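Local coordinates for protein dihydroorotate dehydrogenase (Schistosoma mansoni, PDB 6UY4) that probably catalyses the FMN-dependent oxidation of (S)-dihydroorotate to orotate, passing electrons to a quinone, in de novo pyrimidine synthesis, at residues D93-K97 with F143-G147; E111-P117 with G167-N173; G122-I128 with N139-N144. All coordinates share one frame; numbering follows the deposited sequence.

Contact 1: residues D93-K97 with F143-G147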
loop_
_atom_site.group_PDB
_atom_site.type_symbol
_atom_site.label_atom_id
_atom_site.label_comp_id
_atom_site.label_asym_id
_atom_site.label_seq_id
_atom_site.Cartn_x
_atom_site.Cartn_y
_atom_site.Cartn_z
ATOM N N ASP A 93 -0.754 8.711 -1.594
ATOM C CA ASP A 93 -0.245 9.904 -0.921
ATOM C C ASP A 93 1.224 9.676 -0.562
ATOM O O ASP A 93 1.602 9.469 0.593
ATOM C CB ASP A 93 -1.090 10.225 0.304
ATOM C CG ASP A 93 -0.837 11.620 0.833
ATOM O OD1 ASP A 93 -0.154 12.402 0.138
ATOM O OD2 ASP A 93 -1.321 11.933 1.941
ATOM N N LYS A 94 2.060 9.705 -1.604
ATOM C CA LYS A 94 3.482 9.425 -1.432
ATOM C C LYS A 94 4.160 10.449 -0.533
ATOM O O LYS A 94 5.122 10.116 0.168
ATOM C CB LYS A 94 4.183 9.392 -2.791
ATOM C CG LYS A 94 3.719 8.290 -3.726
ATOM C CD LYS A 94 4.324 8.476 -5.111
ATOM C CE LYS A 94 4.000 7.309 -6.029
ATOM N NZ LYS A 94 4.608 6.039 -5.544
ATOM N N ASP A 95 3.680 11.693 -0.538
ATOM C CA ASP A 95 4.349 12.789 0.150
ATOM C C ASP A 95 3.539 13.341 1.316
ATOM O O ASP A 95 3.937 14.349 1.909
ATOM C CB ASP A 95 4.668 13.906 -0.846
ATOM C CG ASP A 95 5.361 13.392 -2.093
ATOM O OD1 ASP A 95 6.223 12.495 -1.969
ATOM O OD2 ASP A 95 5.039 13.879 -3.198
ATOM N N GLY A 96 2.421 12.710 1.661
ATOM C CA GLY A 96 1.612 13.179 2.774
ATOM C C GLY A 96 0.963 14.526 2.537
ATOM O O GLY A 96 0.843 15.326 3.475
ATOM N N LYS A 97 0.539 14.797 1.304
ATOM C CA LYS A 97 -0.060 16.078 0.960
ATOM C C LYS A 97 -1.578 16.086 1.071
ATOM O O LYS A 97 -2.170 17.167 1.164
ATOM C CB LYS A 97 0.337 16.480 -0.463
ATOM C CG LYS A 97 1.836 16.616 -0.683
ATOM C CD LYS A 97 2.142 16.956 -2.131
ATOM C CE LYS A 97 3.633 17.130 -2.351
ATOM N NZ LYS A 97 3.958 17.418 -3.775
ATOM N N PHE A 143 9.767 4.486 -6.593
ATOM C CA PHE A 143 9.920 5.243 -5.349
ATOM C C PHE A 143 10.305 6.699 -5.634
ATOM O O PHE A 143 11.445 7.128 -5.441
ATOM C CB PHE A 143 10.947 4.580 -4.421
ATOM C CG PHE A 143 10.510 3.246 -3.876
ATOM C CD1 PHE A 143 11.422 2.412 -3.248
ATOM C CD2 PHE A 143 9.194 2.828 -3.987
ATOM C CE1 PHE A 143 11.030 1.188 -2.744
ATOM C CE2 PHE A 143 8.796 1.603 -3.486
ATOM C CZ PHE A 143 9.715 0.783 -2.864
ATOM N N ASN A 144 9.313 7.452 -6.099
ATOM C CA ASN A 144 9.454 8.893 -6.279
ATOM C C ASN A 144 8.924 9.579 -5.023
ATOM O O ASN A 144 7.712 9.601 -4.782
ATOM C CB ASN A 144 8.723 9.367 -7.534
ATOM C CG ASN A 144 7.293 8.866 -7.607
ATOM O OD1 ASN A 144 7.007 7.717 -7.275
ATOM N ND2 ASN A 144 6.384 9.733 -8.040
ATOM N N SER A 145 9.831 10.127 -4.217
ATOM C CA SER A 145 9.467 10.697 -2.930
ATOM C C SER A 145 10.156 12.042 -2.754
ATOM O O SER A 145 11.154 12.345 -3.411
ATOM C CB SER A 145 9.836 9.755 -1.775
ATOM O OG SER A 145 9.329 10.236 -0.543
ATOM N N ASP A 146 9.605 12.847 -1.848
ATOM C CA ASP A 146 10.149 14.160 -1.529
ATOM C C ASP A 146 11.185 14.122 -0.412
ATOM O O ASP A 146 11.675 15.181 -0.006
ATOM C CB ASP A 146 9.017 15.119 -1.142
ATOM C CG ASP A 146 8.114 15.457 -2.310
ATOM O OD1 ASP A 146 8.371 14.957 -3.425
ATOM O OD2 ASP A 146 7.148 16.226 -2.112
ATOM N N GLY A 147 11.528 12.942 0.092
ATOM C CA GLY A 147 12.509 12.810 1.147
ATOM C C GLY A 147 11.874 12.748 2.525
ATOM O O GLY A 147 10.682 13.001 2.718
#

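Contact 2: residues E111-P117 with G167-N173. With FMN (flavin mononucleotide), chain G.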
loop_
_atom_site.group_PDB
_atom_site.type_symbol
_atom_site.label_atom_id
_atom_site.label_comp_id
_atom_site.label_asym_id
_atom_site.label_seq_id
_atom_site.Cartn_x
_atom_site.Cartn_y
_atom_site.Cartn_z
ATOM N N GLU A 111 -1.905 5.161 4.347
ATOM C CA GLU A 111 -0.517 4.725 4.458
ATOM C C GLU A 111 0.330 5.653 3.588
ATOM O O GLU A 111 0.497 5.428 2.389
ATOM C CB GLU A 111 -0.370 3.261 4.049
ATOM C CG GLU A 111 1.032 2.698 4.215
ATOM C CD GLU A 111 1.055 1.181 4.160
ATOM O OE1 GLU A 111 0.219 0.549 4.843
ATOM O OE2 GLU A 111 1.903 0.620 3.433
ATOM N N VAL A 112 0.854 6.711 4.205
ATOM C CA VAL A 112 1.734 7.636 3.503
ATOM C C VAL A 112 3.027 6.921 3.134
ATOM O O VAL A 112 3.595 6.170 3.937
ATOM C CB VAL A 112 2.009 8.877 4.372
ATOM C CG1 VAL A 112 2.931 9.847 3.650
ATOM C CG2 VAL A 112 0.705 9.558 4.753
ATOM N N GLY A 113 3.498 7.149 1.911
ATOM C CA GLY A 113 4.694 6.491 1.425
ATOM C C GLY A 113 4.553 6.059 -0.018
ATOM O O GLY A 113 3.492 6.250 -0.621
ATOM N N THR A 114 5.599 5.466 -0.589
ATOM C CA THR A 114 6.841 5.164 0.120
ATOM C C THR A 114 7.775 6.372 0.177
ATOM O O THR A 114 7.983 7.055 -0.826
ATOM C CB THR A 114 7.577 3.982 -0.550
ATOM O OG1 THR A 114 6.837 2.773 -0.338
ATOM C CG2 THR A 114 8.977 3.818 0.012
ATOM N N VAL A 115 8.333 6.630 1.360
ATOM C CA VAL A 115 9.210 7.768 1.601
ATOM C C VAL A 115 10.645 7.269 1.699
ATOM O O VAL A 115 10.931 6.320 2.440
ATOM C CB VAL A 115 8.809 8.529 2.878
ATOM C CG1 VAL A 115 9.659 9.779 3.043
ATOM C CG2 VAL A 115 7.332 8.881 2.844
ATOM N N THR A 116 11.540 7.908 0.954
ATOM C CA THR A 116 12.970 7.650 0.976
ATOM C C THR A 116 13.686 8.725 1.781
ATOM O O THR A 116 13.150 9.819 1.987
ATOM C CB THR A 116 13.526 7.612 -0.453
ATOM O OG1 THR A 116 13.199 8.833 -1.129
ATOM C CG2 THR A 116 12.945 6.434 -1.223
ATOM N N PRO A 117 14.902 8.444 2.278
ATOM C CA PRO A 117 15.635 9.464 3.047
ATOM C C PRO A 117 15.886 10.740 2.260
ATOM O O PRO A 117 15.492 11.829 2.692
ATOM C CB PRO A 117 16.950 8.755 3.399
ATOM C CG PRO A 117 16.594 7.314 3.418
ATOM C CD PRO A 117 15.579 7.135 2.324
ATOM N N GLY A 167 -0.248 5.609 8.708
ATOM C CA GLY A 167 0.985 4.850 8.722
ATOM C C GLY A 167 1.976 5.400 7.722
ATOM O O GLY A 167 1.588 6.111 6.790
ATOM N N VAL A 168 3.258 5.091 7.897
ATOM C CA VAL A 168 4.310 5.559 7.004
ATOM C C VAL A 168 5.048 4.350 6.450
ATOM O O VAL A 168 5.495 3.485 7.213
ATOM C CB VAL A 168 5.283 6.515 7.716
ATOM C CG1 VAL A 168 6.386 6.949 6.765
ATOM C CG2 VAL A 168 4.537 7.725 8.251
ATOM N N ASN A 169 5.170 4.291 5.126
ATOM C CA ASN A 169 5.875 3.218 4.441
ATOM C C ASN A 169 7.281 3.698 4.101
ATOM O O ASN A 169 7.448 4.631 3.309
ATOM C CB ASN A 169 5.127 2.795 3.178
ATOM C CG ASN A 169 5.730 1.569 2.527
ATOM O OD1 ASN A 169 6.780 1.644 1.888
ATOM N ND2 ASN A 169 5.064 0.432 2.678
ATOM N N LEU A 170 8.285 3.055 4.692
ATOM C CA LEU A 170 9.667 3.496 4.562
ATOM C C LEU A 170 10.368 2.766 3.423
ATOM O O LEU A 170 10.120 1.582 3.180
ATOM C CB LEU A 170 10.418 3.265 5.873
ATOM C CG LEU A 170 9.707 3.812 7.110
ATOM C CD1 LEU A 170 10.376 3.316 8.377
ATOM C CD2 LEU A 170 9.676 5.330 7.077
ATOM N N GLY A 171 11.250 3.486 2.728
ATOM C CA GLY A 171 12.016 2.919 1.639
ATOM C C GLY A 171 13.437 3.448 1.644
ATOM O O GLY A 171 13.817 4.251 2.496
ATOM N N CYS A 172 14.215 2.980 0.670
ATOM C CA CYS A 172 15.605 3.378 0.519
ATOM C C CYS A 172 15.809 4.068 -0.824
ATOM O O CYS A 172 15.041 3.876 -1.771
ATOM C CB CYS A 172 16.547 2.172 0.632
ATOM S SG CYS A 172 16.365 0.957 -0.690
ATOM N N ASN A 173 16.859 4.880 -0.893
ATOM C CA ASN A 173 17.193 5.565 -2.130
ATOM C C ASN A 173 17.808 4.592 -3.134
ATOM O O ASN A 173 18.293 3.514 -2.782
ATOM C CB ASN A 173 18.154 6.724 -1.862
ATOM C CG ASN A 173 17.457 7.932 -1.269
ATOM O OD1 ASN A 173 17.706 8.310 -0.123
ATOM N ND2 ASN A 173 16.580 8.552 -2.051
HETATM N N1 FMN G . 3.191 0.057 -2.530
HETATM C C2 FMN G . 4.151 0.457 -1.621
HETATM O O2 FMN G . 4.393 -0.239 -0.636
HETATM N N3 FMN G . 4.839 1.637 -1.812
HETATM C C4 FMN G . 4.573 2.424 -2.913
HETATM O O4 FMN G . 5.187 3.476 -3.083
HETATM C C4A FMN G . 3.608 2.025 -3.832
HETATM N N5 FMN G . 3.339 2.807 -4.935
HETATM C C5A FMN G . 2.379 2.412 -5.843
HETATM C C6 FMN G . 2.111 3.207 -6.953
HETATM C C7 FMN G . 1.148 2.816 -7.874
HETATM C C7M FMN G . 0.864 3.677 -9.070
HETATM C C8 FMN G . 0.450 1.627 -7.686
HETATM C C8M FMN G . -0.591 1.201 -8.679
HETATM C C9 FMN G . 0.720 0.832 -6.576
HETATM C C9A FMN G . 1.684 1.222 -5.650
HETATM N N10 FMN G . 1.955 0.439 -4.541
HETATM C C10 FMN G . 2.918 0.838 -3.636
HETATM C "C1'" FMN G . 1.226 -0.850 -4.312
HETATM C "C2'" FMN G . -0.063 -0.605 -3.537
HETATM O "O2'" FMN G . 0.220 0.088 -2.342
HETATM C "C3'" FMN G . -0.747 -1.921 -3.190
HETATM O "O3'" FMN G . 0.175 -2.778 -2.556
HETATM C "C4'" FMN G . -1.320 -2.618 -4.420
HETATM O "O4'" FMN G . -1.569 -1.690 -5.453
HETATM C "C5'" FMN G . -2.622 -3.296 -4.029
HETATM O "O5'" FMN G . -3.322 -3.730 -5.168
HETATM P P FMN G . -4.742 -3.056 -5.502
HETATM O O1P FMN G . -5.313 -3.743 -6.718
HETATM O O2P FMN G . -5.678 -3.187 -4.324
HETATM O O3P FMN G . -4.518 -1.599 -5.819
#

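Contact 3: residues G122-I128 with N139-N144. With FMN (flavin mononucleotide), chain G.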
loop_
_atom_site.group_PDB
_atom_site.type_symbol
_atom_site.label_atom_id
_atom_site.label_comp_id
_atom_site.label_asym_id
_atom_site.label_seq_id
_atom_site.Cartn_x
_atom_site.Cartn_y
_atom_site.Cartn_z
ATOM N N GLY A 122 12.886 8.989 -9.235
ATOM C CA GLY A 122 12.228 7.776 -9.676
ATOM C C GLY A 122 12.591 7.422 -11.102
ATOM O O GLY A 122 13.448 8.038 -11.742
ATOM N N ASN A 123 11.908 6.398 -11.607
ATOM C CA ASN A 123 12.152 5.933 -12.961
ATOM C C ASN A 123 11.572 6.909 -13.982
ATOM O O ASN A 123 10.753 7.775 -13.661
ATOM C CB ASN A 123 11.556 4.540 -13.164
ATOM C CG ASN A 123 12.256 3.481 -12.331
ATOM O OD1 ASN A 123 13.470 3.535 -12.127
ATOM N ND2 ASN A 123 11.491 2.509 -11.849
ATOM N N ALA A 124 12.009 6.753 -15.228
ATOM C CA ALA A 124 11.597 7.656 -16.291
ATOM C C ALA A 124 10.113 7.495 -16.604
ATOM O O ALA A 124 9.535 6.413 -16.460
ATOM C CB ALA A 124 12.427 7.411 -17.550
ATOM N N ARG A 125 9.491 8.607 -17.047
ATOM C CA ARG A 125 8.088 8.702 -17.417
ATOM C C ARG A 125 7.917 8.533 -18.923
ATOM O O ARG A 125 8.802 8.908 -19.699
ATOM C CB ARG A 125 7.508 10.051 -16.981
ATOM C CG ARG A 125 7.625 10.315 -15.487
ATOM C CD ARG A 125 7.045 11.668 -15.108
ATOM N NE ARG A 125 5.608 11.739 -15.356
ATOM C CZ ARG A 125 4.851 12.793 -15.066
ATOM N NH1 ARG A 125 5.394 13.870 -14.514
ATOM N NH2 ARG A 125 3.551 12.771 -15.327
ATOM N N PRO A 126 6.790 7.968 -19.388
ATOM C CA PRO A 126 5.645 7.493 -18.600
ATOM C C PRO A 126 5.923 6.203 -17.828
ATOM O O PRO A 126 6.552 5.284 -18.351
ATOM C CB PRO A 126 4.567 7.262 -19.661
ATOM C CG PRO A 126 5.330 6.937 -20.891
ATOM C CD PRO A 126 6.567 7.788 -20.833
ATOM N N ARG A 127 5.448 6.153 -16.582
ATOM C CA ARG A 127 5.656 5.002 -15.714
ATOM C C ARG A 127 4.356 4.488 -15.107
ATOM O O ARG A 127 4.400 3.678 -14.173
ATOM C CB ARG A 127 6.654 5.350 -14.603
ATOM C CG ARG A 127 6.296 6.607 -13.828
ATOM C CD ARG A 127 7.502 7.173 -13.095
ATOM N NE ARG A 127 7.164 8.377 -12.342
ATOM C CZ ARG A 127 8.053 9.144 -11.719
ATOM N NH1 ARG A 127 7.652 10.220 -11.057
ATOM N NH2 ARG A 127 9.342 8.838 -11.760
ATOM N N ILE A 128 3.206 4.935 -15.608
ATOM C CA ILE A 128 1.901 4.489 -15.134
ATOM C C ILE A 128 1.002 4.279 -16.343
ATOM O O ILE A 128 0.910 5.151 -17.212
ATOM C CB ILE A 128 1.264 5.500 -14.159
ATOM C CG1 ILE A 128 2.046 5.554 -12.846
ATOM C CG2 ILE A 128 -0.181 5.141 -13.897
ATOM C CD1 ILE A 128 1.477 6.530 -11.841
ATOM N N ASN A 139 2.336 -0.201 -13.207
ATOM C CA ASN A 139 3.166 0.935 -12.836
ATOM C C ASN A 139 4.600 0.489 -12.588
ATOM O O ASN A 139 4.854 -0.645 -12.174
ATOM C CB ASN A 139 2.628 1.643 -11.581
ATOM C CG ASN A 139 3.183 1.054 -10.294
ATOM O OD1 ASN A 139 4.199 1.516 -9.772
ATOM N ND2 ASN A 139 2.515 0.029 -9.775
ATOM N N ARG A 140 5.533 1.406 -12.846
ATOM C CA ARG A 140 6.949 1.216 -12.550
ATOM C C ARG A 140 7.527 2.554 -12.082
ATOM O O ARG A 140 8.488 3.083 -12.633
ATOM C CB ARG A 140 7.701 0.668 -13.763
ATOM C CG ARG A 140 7.441 1.416 -15.062
ATOM C CD ARG A 140 8.425 0.998 -16.145
ATOM N NE ARG A 140 8.198 1.704 -17.404
ATOM C CZ ARG A 140 7.520 1.202 -18.432
ATOM N NH1 ARG A 140 6.999 -0.015 -18.357
ATOM N NH2 ARG A 140 7.365 1.917 -19.538
ATOM N N CYS A 141 6.917 3.114 -11.032
ATOM C CA CYS A 141 7.301 4.443 -10.563
ATOM C C CYS A 141 8.740 4.459 -10.062
ATOM O O CYS A 141 9.543 5.307 -10.470
ATOM C CB CYS A 141 6.343 4.907 -9.466
ATOM S SG CYS A 141 4.613 5.008 -9.978
ATOM N N GLY A 142 9.085 3.532 -9.173
ATOM C CA GLY A 142 10.443 3.440 -8.677
ATOM C C GLY A 142 10.738 4.345 -7.498
ATOM O O GLY A 142 11.830 4.914 -7.408
ATOM N N PHE A 143 9.767 4.486 -6.593
ATOM C CA PHE A 143 9.920 5.243 -5.349
ATOM C C PHE A 143 10.305 6.699 -5.634
ATOM O O PHE A 143 11.445 7.128 -5.441
ATOM C CB PHE A 143 10.947 4.580 -4.421
ATOM C CG PHE A 143 10.510 3.246 -3.876
ATOM C CD1 PHE A 143 11.422 2.412 -3.248
ATOM C CD2 PHE A 143 9.194 2.828 -3.987
ATOM C CE1 PHE A 143 11.030 1.188 -2.744
ATOM C CE2 PHE A 143 8.796 1.603 -3.486
ATOM C CZ PHE A 143 9.715 0.783 -2.864
ATOM N N ASN A 144 9.313 7.452 -6.099
ATOM C CA ASN A 144 9.454 8.893 -6.279
ATOM C C ASN A 144 8.924 9.579 -5.023
ATOM O O ASN A 144 7.712 9.601 -4.782
ATOM C CB ASN A 144 8.723 9.367 -7.534
ATOM C CG ASN A 144 7.293 8.866 -7.607
ATOM O OD1 ASN A 144 7.007 7.717 -7.275
ATOM N ND2 ASN A 144 6.384 9.733 -8.040
HETATM N N1 FMN G . 3.191 0.057 -2.530
HETATM C C2 FMN G . 4.151 0.457 -1.621
HETATM O O2 FMN G . 4.393 -0.239 -0.636
HETATM N N3 FMN G . 4.839 1.637 -1.812
HETATM C C4 FMN G . 4.573 2.424 -2.913
HETATM O O4 FMN G . 5.187 3.476 -3.083
HETATM C C4A FMN G . 3.608 2.025 -3.832
HETATM N N5 FMN G . 3.339 2.807 -4.935
HETATM C C5A FMN G . 2.379 2.412 -5.843
HETATM C C6 FMN G . 2.111 3.207 -6.953
HETATM C C7 FMN G . 1.148 2.816 -7.874
HETATM C C7M FMN G . 0.864 3.677 -9.070
HETATM C C8 FMN G . 0.450 1.627 -7.686
HETATM C C8M FMN G . -0.591 1.201 -8.679
HETATM C C9 FMN G . 0.720 0.832 -6.576
HETATM C C9A FMN G . 1.684 1.222 -5.650
HETATM N N10 FMN G . 1.955 0.439 -4.541
HETATM C C10 FMN G . 2.918 0.838 -3.636
HETATM C "C1'" FMN G . 1.226 -0.850 -4.312
HETATM C "C2'" FMN G . -0.063 -0.605 -3.537
HETATM O "O2'" FMN G . 0.220 0.088 -2.342
HETATM C "C3'" FMN G . -0.747 -1.921 -3.190
HETATM O "O3'" FMN G . 0.175 -2.778 -2.556
HETATM C "C4'" FMN G . -1.320 -2.618 -4.420
HETATM O "O4'" FMN G . -1.569 -1.690 -5.453
HETATM C "C5'" FMN G . -2.622 -3.296 -4.029
HETATM O "O5'" FMN G . -3.322 -3.730 -5.168
HETATM P P FMN G . -4.742 -3.056 -5.502
HETATM O O1P FMN G . -5.313 -3.743 -6.718
HETATM O O2P FMN G . -5.678 -3.187 -4.324
HETATM O O3P FMN G . -4.518 -1.599 -5.819
#

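Contact 1: residues D93-K97 with F143-G147
Buried Lys94 and the partly exposed Asn144 form the inner end of a loop-against-loop contact in which chemistry changes from one end to the other. The two side chains cross at about a right angle: the lysine's methylenes run against the amide, CE of Lys94 lying 3.3 Å from OD1 of Asn144. A bend at the last torsion of Lys94 (chi4 -64°) turns the ammonium group off the line of its otherwise extended chain. This lysine binds FMN, so Asn144 packs against the stem of a flavin ligand. The close packing continues where the carboxylates of Asp95 and Asp146 stack with their planes 21° apart, bringing Asp95 OD2 within 3.3 Å of Asp146 OD2, two acceptors with no bond between them. One weak hydrogen bond, from Asp146 N to Asp95 OD1 (3.4 Å), ties the Asp95 carboxylate to the backbone of the other loop. The loose, solvent side is at exposed Lys97, whose NZ makes only long salt bridges to OD2 of Asp95 (3.7 Å) and OD2 of Asp146 (3.8 Å). Arg154 adds a weak, long ion pair to Asp146. Such paired acids probably repel one another, a cost the neighbouring cations would partly offset, and their proton affinity may be raised accordingly.

Contact 2: residues E111-P117 with G167-N173
With OG1 of Thr114 set beside its own backbone N (chi1 -69°) and CG of Asn169 turned to the far side from its N (chi1 -173°), the hydroxyl of one strand meets the amide of the next. The strands are consecutive parallel neighbours in the TIM barrel of the dihydroorotate dehydrogenase family; the axes of segments 111-115 and 167-170 run 12° apart and 4.4 Å at closest approach. Thr114 OG1 donates to Asn169 OD1, though the modelled length is doubtful at this resolution, and accepts from N3 of FMN (2.7 Å). Its backbone N, following a cis peptide bond, binds FMN O4, so one threonine reads both a donor and an acceptor on the flavin's pyrimidine edge. Asn169 ND2 bonds in turn to Glu111 OE2 at 3.3 Å, coming from the anti side and tilted from the carboxylate plane, and to OD1 of Asn200, another FMN ligand; Gln352 and Tyr196 hold the other oxygen of Glu111. Two acceptors on ND2 would fix the amide's rotation. Underneath, the ladder runs from Asn169 N to Val112 O (2.7 Å), Val115 N to Asn169 O (2.9 Å) and Gly171 N to Val115 O. Val112, Val115, Val168 and Leu170 occupy the opposite face, Val112 and Val115 touching helix 147-153. Beyond the strands, CD of Pro117 sits 3.4 Å from OD1 of Asn173, which accepts from Asn118 N.

Contact 3: residues G122-I128 with N139-N144
Asn123 reaches Arg140 O from an unusual direction: its ND2, 3.2 Å away, stands above the carbonyl plane, 56° out of it and off either lone pair, although the N-H itself points well at the oxygen (163°). Next to it the backbone bond from Asn123 N to Cys141 O is 2.8 Å long, so a single residue fastens its loop to two successive carbonyls. The same principle of pinning an irregular loop by backbone acceptors holds farther along, where Arg140 N donates to Arg127 O (2.9 Å). Between these anchors the side chain of Arg127, extended from CG to NE, lies along Cys141, its CD 3.7 Å from Cys141 CA. Asn144 CG lies over one face of its guanidinium, the two flat groups being inclined by 51°; NH1 of Arg127 and ND2 of Asn144 approach to 3.3 Å, but both are donors. The charged end has other partners: NH2 bonds to Asn123 O within its own loop and to Leu121 O just before it, and NH1 forms a salt bridge with Glu47. On the cofactor side, Ile128 CG1 packs on Cys141 SG at 3.9 Å, while Asn139 ND2 rests 3.3 Å from FMN C8, at the flavin's dimethylbenzene end. Ile128 also touches the bound naphthoquinone inhibitor. The contact thus forms the base of the hairpin of strands 128-131 and 136-139, where Ile128 and Asn139 are a non-hydrogen-bonded antiparallel pair, with Gly301 of strand 301-304 bonded to Asn139 and Glu47 of helix 46-58 beside Ile128.

All three contacts reach the same flavin. Contacts 1 and 2 have centres about 7 Å apart and touch directly: Asp93 O lies 3.3 Å from Gly113 N, a probable hydrogen bond, and Ser145 OG packs on Val115 CA at the same distance. Contact 3, with its centre about 13 Å from that of contact 1, shares Phe143 and Asn144 with it, so Asn144 lies between the FMN-binding Lys94 and the guanidinium of Arg127. Contacts 2 and 3 are about 15 Å apart between centres and address opposite ends of the isoalloxazine, yet Phe143 CE2 comes within 3.9 Å of Thr114 OG1. Contact 3 alone continues to the inhibitor; the side chain of Lys94 stays about 9 Å from it.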